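PDB 2HX1: predicted sugar phosphatases of the HAD superfamily from Cytophaga hutchinsonii, which is probably a magnesium-dependent phosphatase of the HAD superfamily that hydrolyses sugar phosphates. Local coordinates for residues L229-T234 with A250-G255. Residues are numbered along the deposited sequence; the frame is centred on the assembly and turned at random.
Sequences LMVGDT and ALVLTG. With MG (magnesium ion), chain E.
Gly-255 CA approaches OD2 of the Asp-233 carboxylate obliquely at 3.4 Å, tilted from the carboxylate plane toward the face opposite Thr-234 OG1; a residue without a side chain suits this close approach. Thr-234 OG1 stands over the other face, while the outer edge is turned to the magnesium ion. OD1 binds the metal at 2.1 Å, and OD2 accepts a bond from one of the metal's waters as well as from the backbone N of Asn-256, which should fix the group's rotation. CG sits between the backbone N and the carbonyl carbon (chi1 64°), and this swings the carboxylate out to the metal. Thr-234 OG1 hydrogen-bonds another metal water and the side-chain ND2 of Asn-256; Asp-20 and Phe-22 O complete the six ligands.

Behind the site, strands 229-232 and 250-252 run parallel, 18° apart. The bonds Ala-250 N to Met-230 O, Gly-232 N to Ala-250 O and Val-252 N to Gly-232 O alternate in direction, as between parallel strands. On one face of the sheet the small Ala-250 CB packs against Leu-229 CD1 at 4.0 Å, and Val-231 CG1 meets Val-252 CG1 crosswise, branched residues well suited to a strand. Leu-251 lies on the other face, against helix 235-245. This beta-alpha-beta unit, with a metal-binding aspartate just beyond its first strand, is characteristic of the Rossmann-like HAD core.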
loop_
_atom_site.group_PDB
_atom_site.type_symbol
_atom_site.label_atom_id
_atom_site.label_comp_id
_atom_site.label_asym_id
_atom_site.label_seq_id
_atom_site.Cartn_x
_atom_site.Cartn_y
_atom_site.Cartn_z
ATOM N N LEU A 229 14.568 -11.437 -28.117
ATOM C CA LEU A 229 14.693 -10.084 -27.513
ATOM C C LEU A 229 13.314 -9.441 -27.252
ATOM O O LEU A 229 12.528 -9.251 -28.183
ATOM C CB LEU A 229 15.548 -9.198 -28.424
ATOM C CG LEU A 229 15.883 -7.809 -27.902
ATOM C CD1 LEU A 229 16.670 -7.901 -26.613
ATOM C CD2 LEU A 229 16.589 -6.952 -28.958
HETATM N N MSE A 230 13.016 -9.151 -25.983
HETATM C CA MSE A 230 11.802 -8.411 -25.617
HETATM C C MSE A 230 12.144 -6.937 -25.611
HETATM O O MSE A 230 13.027 -6.514 -24.877
HETATM C CB MSE A 230 11.256 -8.805 -24.234
HETATM C CG MSE A 230 10.146 -7.850 -23.705
HETATM SE SE MSE A 230 8.467 -8.181 -24.630
HETATM C CE MSE A 230 7.598 -6.463 -24.859
ATOM N N VAL A 231 11.415 -6.155 -26.398
ATOM C CA VAL A 231 11.672 -4.710 -26.557
ATOM C C VAL A 231 10.540 -3.914 -25.929
ATOM O O VAL A 231 9.374 -4.036 -26.325
ATOM C CB VAL A 231 11.840 -4.367 -28.080
ATOM C CG1 VAL A 231 12.077 -2.882 -28.283
ATOM C CG2 VAL A 231 12.993 -5.218 -28.690
ATOM N N GLY A 232 10.851 -3.106 -24.927
ATOM C CA GLY A 232 9.803 -2.333 -24.254
ATOM C C GLY A 232 10.246 -1.022 -23.641
ATOM O O GLY A 232 11.448 -0.766 -23.499
ATOM N N ASP A 233 9.262 -0.204 -23.273
ATOM C CA ASP A 233 9.523 1.102 -22.647
ATOM C C ASP A 233 9.247 1.143 -21.155
ATOM O O ASP A 233 9.541 2.150 -20.507
ATOM C CB ASP A 233 8.736 2.213 -23.343
ATOM C CG ASP A 233 7.238 2.029 -23.204
ATOM O OD1 ASP A 233 6.767 0.900 -23.480
ATOM O OD2 ASP A 233 6.538 2.993 -22.797
ATOM N N THR A 234 8.714 0.058 -20.600
ATOM C CA THR A 234 8.268 0.009 -19.204
ATOM C C THR A 234 8.956 -1.104 -18.437
ATOM O O THR A 234 8.881 -2.269 -18.843
ATOM C CB THR A 234 6.751 -0.188 -19.159
ATOM O OG1 THR A 234 6.138 0.838 -19.944
ATOM C CG2 THR A 234 6.202 -0.127 -17.700
ATOM N N ALA A 250 15.467 -5.351 -24.136
ATOM C CA ALA A 250 15.971 -4.052 -24.544
ATOM C C ALA A 250 14.990 -2.993 -24.108
ATOM O O ALA A 250 13.822 -3.005 -24.523
ATOM C CB ALA A 250 16.206 -3.996 -26.073
ATOM N N LEU A 251 15.442 -2.125 -23.215
ATOM C CA LEU A 251 14.710 -0.921 -22.838
ATOM C C LEU A 251 14.885 0.142 -23.922
ATOM O O LEU A 251 16.016 0.573 -24.209
ATOM C CB LEU A 251 15.242 -0.324 -21.533
ATOM C CG LEU A 251 14.445 0.910 -21.072
ATOM C CD1 LEU A 251 13.002 0.533 -20.633
ATOM C CD2 LEU A 251 15.154 1.660 -19.968
ATOM N N VAL A 252 13.773 0.585 -24.489
ATOM C CA VAL A 252 13.791 1.795 -25.334
ATOM C C VAL A 252 13.374 3.029 -24.553
ATOM O O VAL A 252 12.683 2.938 -23.528
ATOM C CB VAL A 252 12.960 1.662 -26.601
ATOM C CG1 VAL A 252 13.652 0.705 -27.533
ATOM C CG2 VAL A 252 11.522 1.261 -26.290
ATOM N N LEU A 253 13.821 4.190 -25.020
ATOM C CA LEU A 253 13.640 5.424 -24.258
ATOM C C LEU A 253 12.545 6.331 -24.863
ATOM O O LEU A 253 12.446 7.514 -24.521
ATOM C CB LEU A 253 14.992 6.148 -24.145
ATOM C CG LEU A 253 16.121 5.335 -23.481
ATOM C CD1 LEU A 253 17.503 6.020 -23.662
ATOM C CD2 LEU A 253 15.799 5.066 -21.994
ATOM N N THR A 254 11.710 5.745 -25.732
ATOM C CA THR A 254 10.719 6.484 -26.454
ATOM C C THR A 254 9.363 6.518 -25.757
ATOM O O THR A 254 8.397 7.013 -26.334
ATOM C CB THR A 254 10.532 5.922 -27.889
ATOM O OG1 THR A 254 10.451 4.488 -27.849
ATOM C CG2 THR A 254 11.692 6.358 -28.785
ATOM N N GLY A 255 9.286 6.023 -24.527
ATOM C CA GLY A 255 7.992 5.863 -23.852
ATOM C C GLY A 255 8.037 6.223 -22.388
ATOM O O GLY A 255 8.545 7.283 -22.037
HETATM MG MG MG E . 4.768 0.337 -23.672
HETATM O O HOH W 1 4.004 1.944 -22.766
HETATM O O HOH W 2 5.020 -0.903 -21.934
HETATM O O HOH W 3 2.895 -0.460 -23.927
#